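Local coordinates for cell surface protein (Faecalibacterium prausnitzii A2-165, PDB 4GT6) that is of unknown function but, through the leucine-rich repeats of this fragment from a longer cell-surface protein, may bind other proteins outside the cell, at residues 173-178 against 193-198; 187-192 against 210-215. One frame throughout, in Å; residues are numbered along the deposited sequence.

Overall arrangement
Contacts 1 and 2 both join successive turns of a leucine-rich repeat solenoid. Contact 1 pairs strands 173-174 and 195-196, contact 2 strands 186-189 and 209-212, and strand 186-189 falls between the two strands of contact 1 in sequence. Each is part core, part surface, with isoleucines on the inward face (Ser212 among them in contact 2) and mostly polar side chains on the other. Contact 1 lies about 10 Å from the chain centre, centre to centre, and contact 2 about 18 Å. Outside, contact 1 carries an Arg195-Glu175 salt bridge, contact 2 a histidine linked to a threonine and an aspartate. Inside, Ile189 packs against Ile174 and Ile196, while Ser214 OG probably hydrogen-bonds Val193 O.

Contact 1: residues 173-178 against 193-198. With EDO (1,2-ethanediol), chain F; EDO (1,2-ethanediol), chain G.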
loop_
_atom_site.group_PDB
_atom_site.type_symbol
_atom_site.label_atom_id
_atom_site.label_comp_id
_atom_site.label_asym_id
_atom_site.label_seq_id
_atom_site.Cartn_x
_atom_site.Cartn_y
_atom_site.Cartn_z
ATOM N N ALA A 173 7.935 8.125 9.254
ATOM C CA ALA A 173 8.028 7.165 8.157
ATOM C C ALA A 173 6.682 6.658 7.749
ATOM O O ALA A 173 5.823 6.423 8.596
ATOM C CB ALA A 173 8.931 5.982 8.535
ATOM N N ILE A 174 6.491 6.503 6.438
ATOM C CA ILE A 174 5.298 5.886 5.842
ATOM C C ILE A 174 5.858 4.675 5.141
ATOM O O ILE A 174 6.501 4.818 4.102
ATOM C CB ILE A 174 4.503 6.843 4.921
ATOM C CG1 ILE A 174 4.048 8.096 5.674
ATOM C CG2 ILE A 174 3.316 6.106 4.257
ATOM C CD1 ILE A 174 3.565 9.242 4.706
ATOM N N GLU A 175 5.654 3.480 5.708
ATOM C CA GLU A 175 6.353 2.300 5.198
ATOM C C GLU A 175 5.748 1.741 3.913
ATOM O O GLU A 175 4.696 2.192 3.454
ATOM C CB GLU A 175 6.503 1.201 6.291
ATOM C CG GLU A 175 7.168 1.666 7.597
ATOM C CD GLU A 175 8.610 2.169 7.572
ATOM O OE1 GLU A 175 9.205 2.288 6.476
ATOM O OE2 GLU A 175 9.145 2.467 8.664
ATOM N N GLU A 176 6.433 0.771 3.320
ATOM C CA GLU A 176 6.018 0.149 2.067
ATOM C C GLU A 176 4.556 -0.240 2.044
ATOM O O GLU A 176 4.068 -0.852 3.005
ATOM C CB GLU A 176 6.833 -1.132 1.818
ATOM C CG GLU A 176 8.261 -0.885 1.381
ATOM C CD GLU A 176 9.068 -2.138 1.093
ATOM O OE1 GLU A 176 8.535 -3.254 1.294
ATOM O OE2 GLU A 176 10.248 -2.000 0.691
ATOM N N ARG A 177 3.864 0.090 0.927
ATOM C CA ARG A 177 2.465 -0.294 0.662
ATOM C C ARG A 177 1.470 0.194 1.741
ATOM O O ARG A 177 0.341 -0.301 1.793
ATOM C CB ARG A 177 2.346 -1.841 0.503
ATOM C CG ARG A 177 3.377 -2.454 -0.467
ATOM C CD ARG A 177 3.222 -3.958 -0.706
ATOM N NE ARG A 177 1.897 -4.349 -1.198
ATOM C CZ ARG A 177 1.469 -4.192 -2.449
ATOM N NH1 ARG A 177 2.249 -3.626 -3.362
ATOM N NH2 ARG A 177 0.249 -4.584 -2.790
ATOM N N ALA A 178 1.842 1.195 2.561
ATOM C CA ALA A 178 0.932 1.658 3.638
ATOM C C ALA A 178 -0.470 2.061 3.140
ATOM O O ALA A 178 -1.451 1.748 3.822
ATOM C CB ALA A 178 1.557 2.827 4.386
ATOM N N VAL A 193 8.417 13.545 8.102
ATOM C CA VAL A 193 8.575 12.329 7.308
ATOM C C VAL A 193 9.958 12.317 6.606
ATOM O O VAL A 193 10.273 13.225 5.815
ATOM C CB VAL A 193 7.412 12.147 6.302
ATOM C CG1 VAL A 193 7.716 10.970 5.350
ATOM C CG2 VAL A 193 6.088 11.908 7.056
ATOM N N THR A 194 10.773 11.291 6.894
ATOM C CA THR A 194 12.105 11.160 6.271
ATOM C C THR A 194 12.214 9.871 5.460
ATOM O O THR A 194 13.250 9.635 4.816
ATOM C CB THR A 194 13.238 11.245 7.305
ATOM O OG1 THR A 194 13.052 10.196 8.261
ATOM C CG2 THR A 194 13.337 12.633 7.966
ATOM N N ARG A 195 11.146 9.045 5.477
ATOM C CA ARG A 195 11.113 7.812 4.692
ATOM C C ARG A 195 9.704 7.527 4.214
ATOM O O ARG A 195 8.755 7.537 5.000
ATOM C CB ARG A 195 11.660 6.603 5.491
ATOM C CG ARG A 195 11.491 5.254 4.756
ATOM C CD ARG A 195 12.301 4.137 5.392
ATOM N NE ARG A 195 11.755 3.747 6.696
ATOM C CZ ARG A 195 12.273 4.097 7.868
ATOM N NH1 ARG A 195 13.372 4.842 7.920
ATOM N NH2 ARG A 195 11.692 3.716 8.997
ATOM N N ILE A 196 9.575 7.249 2.924
ATOM C CA ILE A 196 8.319 6.774 2.336
ATOM C C ILE A 196 8.714 5.517 1.576
ATOM O O ILE A 196 9.506 5.596 0.636
ATOM C CB ILE A 196 7.546 7.799 1.452
ATOM C CG1 ILE A 196 7.198 9.088 2.235
ATOM C CG2 ILE A 196 6.278 7.120 0.876
ATOM C CD1 ILE A 196 6.316 10.136 1.481
ATOM N N GLY A 197 8.208 4.372 2.016
ATOM C CA GLY A 197 8.567 3.088 1.441
ATOM C C GLY A 197 7.991 2.881 0.058
ATOM O O GLY A 197 7.030 3.549 -0.330
ATOM N N THR A 198 8.550 1.920 -0.667
ATOM C CA THR A 198 8.130 1.543 -2.022
ATOM C C THR A 198 6.628 1.279 -2.061
ATOM O O THR A 198 6.151 0.541 -1.187
ATOM C CB THR A 198 8.906 0.271 -2.444
ATOM O OG1 THR A 198 10.303 0.417 -2.169
ATOM C CG2 THR A 198 8.721 -0.058 -3.886
HETATM C C1 EDO F . 7.241 5.332 -3.003
HETATM O O1 EDO F . 6.941 4.359 -4.042
HETATM C C2 EDO F . 8.754 5.245 -2.619
HETATM O O2 EDO F . 9.265 6.400 -1.938
HETATM C C1 EDO G . 1.535 -3.646 -7.066
HETATM O O1 EDO G . 2.474 -3.935 -6.042
HETATM C C2 EDO G . 1.183 -2.140 -6.994
HETATM O O2 EDO G . 0.487 -1.869 -5.804
HETATM O O HOH W 1 10.920 0.677 0.416
#
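Ile174 pairs with Arg195 and Gly197 through its backbone: Ile174 N donates to Arg195 O (2.9 Å) and Ile174 O accepts from Gly197 N (2.7 Å), the pattern of a parallel pair. Beyond it, Arg177 N in the type II turn from Glu175 to Ala178 reaches Thr198 O (3.1 Å). Gly197 lies close against Glu176, where a CB would collide with the backbone N.

The charged contact is a side-on, two-nitrogen salt bridge: Arg195 NE meets Glu175 OE1 (2.9 Å) and Arg195 NH2 meets Glu175 OE2 (2.9 Å). Both oxygens use their syn lone pairs, and the carboxylate and guanidinium planes are 15° apart. A bend at chi3 (70°) of Arg195 swings its guanidinium back over Ala173, whose CB touches one face. Nearby, water 1 joins Glu176 OE2 to Thr198 N.

On the other face of the sheet Ile174 CD1 approaches Ile196 CD1 (4.3 Å), and it lies at a similar distance from Val193 CG2. Together with the neighbouring strand 150-151, this short parallel sheet, salt-bridged outside and aliphatic inside, is the inter-repeat stacking of a leucine-rich repeat solenoid, here of the BspA type.

Contact 2: residues 187-192 against 210-215; sequences IHIPAK and ITSDSE. With EDO (1,2-ethanediol), chain J.
Asp213 and Ile187 bury the most surface here, with His188 and Thr211 level just behind, and the carboxylate of Asp213 reaches the imidazole edge of His188. With CG lying trans to the backbone N (chi1 177°), the ring extends over the neighbouring strand and offers both nitrogens at its edge. His188 ND1 is hydrogen-bonded to Thr211 OG1 (2.7 Å), whereas His188 NE2 makes a weak, bent bond to Asp213 OD2 (3.0 Å, 126° at the hydrogen). Ring and carboxylate planes stand 71° apart. Two partners, one at each nitrogen, should limit rotation of the ring, and water 4 ties Asp213 OD2 to Ala191 N as well.

Asp213 also closes the backbone pairing, its N donating to Ile189 O (2.9 Å). The same parallel pattern runs back through Ile189 N to Thr211 O (3.0 Å) and Thr211 N to Ile187 O (2.9 Å). Water 2 connects Ile187 O with Thr211 OG1, while the side chain of Ile187 lies on the same inner face as Ile210.

On that face Ile189 sets CB against Ser212 OG (3.5 Å) and CG2 against Ser214 CB (3.9 Å); it also packs on Phe201 and Leu224, and its CD1 meets those of Ile174 and Ile196. Replacing it with alanine would probably open a gap beside Phe201 and Leu224, and leave those two methyls without their neighbour. Ser212 OG forms an ST turn with Ser214 N and also bonds to Tyr217 O. Strands 186-189 and 209-212 thus form a small parallel sheet: Ile189 and Ile210 pack on Leu224 of strand 224-227, while Ile187 rests on Phe201 and Leu207.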
loop_
_atom_site.group_PDB
_atom_site.type_symbol
_atom_site.label_atom_id
_atom_site.label_comp_id
_atom_site.label_asym_id
_atom_site.label_seq_id
_atom_site.Cartn_x
_atom_site.Cartn_y
_atom_site.Cartn_z
ATOM N N ILE A 187 -3.564 13.686 -0.170
ATOM C CA ILE A 187 -2.475 13.266 0.715
ATOM C C ILE A 187 -1.775 14.494 1.287
ATOM O O ILE A 187 -1.445 15.402 0.517
ATOM C CB ILE A 187 -1.421 12.395 -0.056
ATOM C CG1 ILE A 187 -1.969 11.068 -0.577
ATOM C CG2 ILE A 187 -0.172 12.143 0.786
ATOM C CD1 ILE A 187 -1.026 10.497 -1.664
ATOM N N HIS A 188 -1.507 14.514 2.613
ATOM C CA HIS A 188 -0.650 15.536 3.200
ATOM C C HIS A 188 0.474 14.807 3.920
ATOM O O HIS A 188 0.212 13.966 4.790
ATOM C CB HIS A 188 -1.362 16.531 4.124
ATOM C CG HIS A 188 -0.389 17.502 4.741
ATOM N ND1 HIS A 188 0.188 18.509 3.994
ATOM C CD2 HIS A 188 0.155 17.511 5.982
ATOM C CE1 HIS A 188 1.015 19.140 4.816
ATOM N NE2 HIS A 188 1.020 18.579 6.025
ATOM N N ILE A 189 1.719 15.082 3.516
ATOM C CA ILE A 189 2.906 14.497 4.137
ATOM C C ILE A 189 3.365 15.426 5.260
ATOM O O ILE A 189 3.769 16.558 4.963
ATOM C CB ILE A 189 4.043 14.258 3.088
ATOM C CG1 ILE A 189 3.539 13.441 1.847
ATOM C CG2 ILE A 189 5.264 13.622 3.756
ATOM C CD1 ILE A 189 2.932 12.006 2.132
ATOM N N PRO A 190 3.341 14.989 6.548
ATOM C CA PRO A 190 3.784 15.898 7.625
ATOM C C PRO A 190 5.297 16.172 7.561
ATOM O O PRO A 190 6.059 15.419 6.934
ATOM C CB PRO A 190 3.348 15.188 8.907
ATOM C CG PRO A 190 3.146 13.773 8.542
ATOM C CD PRO A 190 2.854 13.695 7.072
ATOM N N ALA A 191 5.735 17.282 8.199
ATOM C CA ALA A 191 7.115 17.792 8.170
ATOM C C ALA A 191 8.214 16.809 8.553
ATOM O O ALA A 191 9.289 16.860 7.958
ATOM C CB ALA A 191 7.239 19.031 9.052
ATOM N N LYS A 192 7.955 15.909 9.509
ATOM C CA LYS A 192 9.005 15.010 9.997
ATOM C C LYS A 192 9.174 13.724 9.186
ATOM O O LYS A 192 10.016 12.900 9.541
ATOM C CB LYS A 192 8.740 14.675 11.468
ATOM C CG LYS A 192 9.151 15.848 12.372
ATOM C CD LYS A 192 8.471 15.847 13.738
ATOM C CE LYS A 192 8.553 14.541 14.490
ATOM N NZ LYS A 192 9.328 14.675 15.741
ATOM N N ILE A 210 -1.823 16.558 -3.685
ATOM C CA ILE A 210 -0.726 16.154 -2.819
ATOM C C ILE A 210 -0.112 17.399 -2.227
ATOM O O ILE A 210 0.257 18.317 -2.973
ATOM C CB ILE A 210 0.348 15.340 -3.620
ATOM C CG1 ILE A 210 -0.261 14.082 -4.308
ATOM C CG2 ILE A 210 1.552 14.974 -2.709
ATOM C CD1 ILE A 210 0.664 13.397 -5.287
ATOM N N THR A 211 -0.006 17.449 -0.903
ATOM C CA THR A 211 0.671 18.556 -0.218
ATOM C C THR A 211 1.709 17.948 0.706
ATOM O O THR A 211 1.595 16.778 1.091
ATOM C CB THR A 211 -0.301 19.501 0.537
ATOM O OG1 THR A 211 -1.008 18.762 1.541
ATOM C CG2 THR A 211 -1.262 20.242 -0.395
ATOM N N SER A 212 2.742 18.723 1.040
ATOM C CA SER A 212 3.787 18.184 1.906
ATOM C C SER A 212 4.527 19.295 2.631
ATOM O O SER A 212 4.806 20.330 2.040
ATOM C CB SER A 212 4.785 17.364 1.086
ATOM O OG SER A 212 5.868 16.959 1.909
ATOM N N ASP A 213 4.899 19.042 3.896
ATOM C CA ASP A 213 5.732 19.940 4.695
ATOM C C ASP A 213 7.122 19.325 4.871
ATOM O O ASP A 213 7.953 19.889 5.569
ATOM C CB ASP A 213 5.093 20.190 6.075
ATOM C CG ASP A 213 3.779 20.935 6.043
ATOM O OD1 ASP A 213 3.585 21.755 5.136
ATOM O OD2 ASP A 213 2.941 20.670 6.900
ATOM N N SER A 214 7.357 18.146 4.281
ATOM C CA SER A 214 8.621 17.421 4.418
ATOM C C SER A 214 9.654 17.869 3.399
ATOM O O SER A 214 9.366 17.850 2.196
ATOM C CB SER A 214 8.381 15.922 4.254
ATOM O OG SER A 214 9.622 15.241 4.146
ATOM N N GLU A 215 10.875 18.213 3.875
ATOM C CA GLU A 215 11.961 18.597 2.968
ATOM C C GLU A 215 12.483 17.359 2.215
ATOM O O GLU A 215 12.974 17.496 1.091
ATOM C CB GLU A 215 13.096 19.291 3.729
ATOM C CG GLU A 215 12.717 20.673 4.247
ATOM C CD GLU A 215 12.742 21.808 3.237
ATOM O OE1 GLU A 215 13.696 21.877 2.429
ATOM O OE2 GLU A 215 11.817 22.652 3.280
HETATM C C1 EDO J . -2.706 10.851 3.537
HETATM O O1 EDO J . -2.652 12.168 4.050
HETATM C C2 EDO J . -1.575 10.026 4.173
HETATM O O2 EDO J . -0.334 10.674 3.918
HETATM O O HOH W 2 -3.433 17.474 0.883
HETATM O O HOH W 3 11.140 18.473 6.773
HETATM O O HOH W 4 3.729 18.933 9.264
#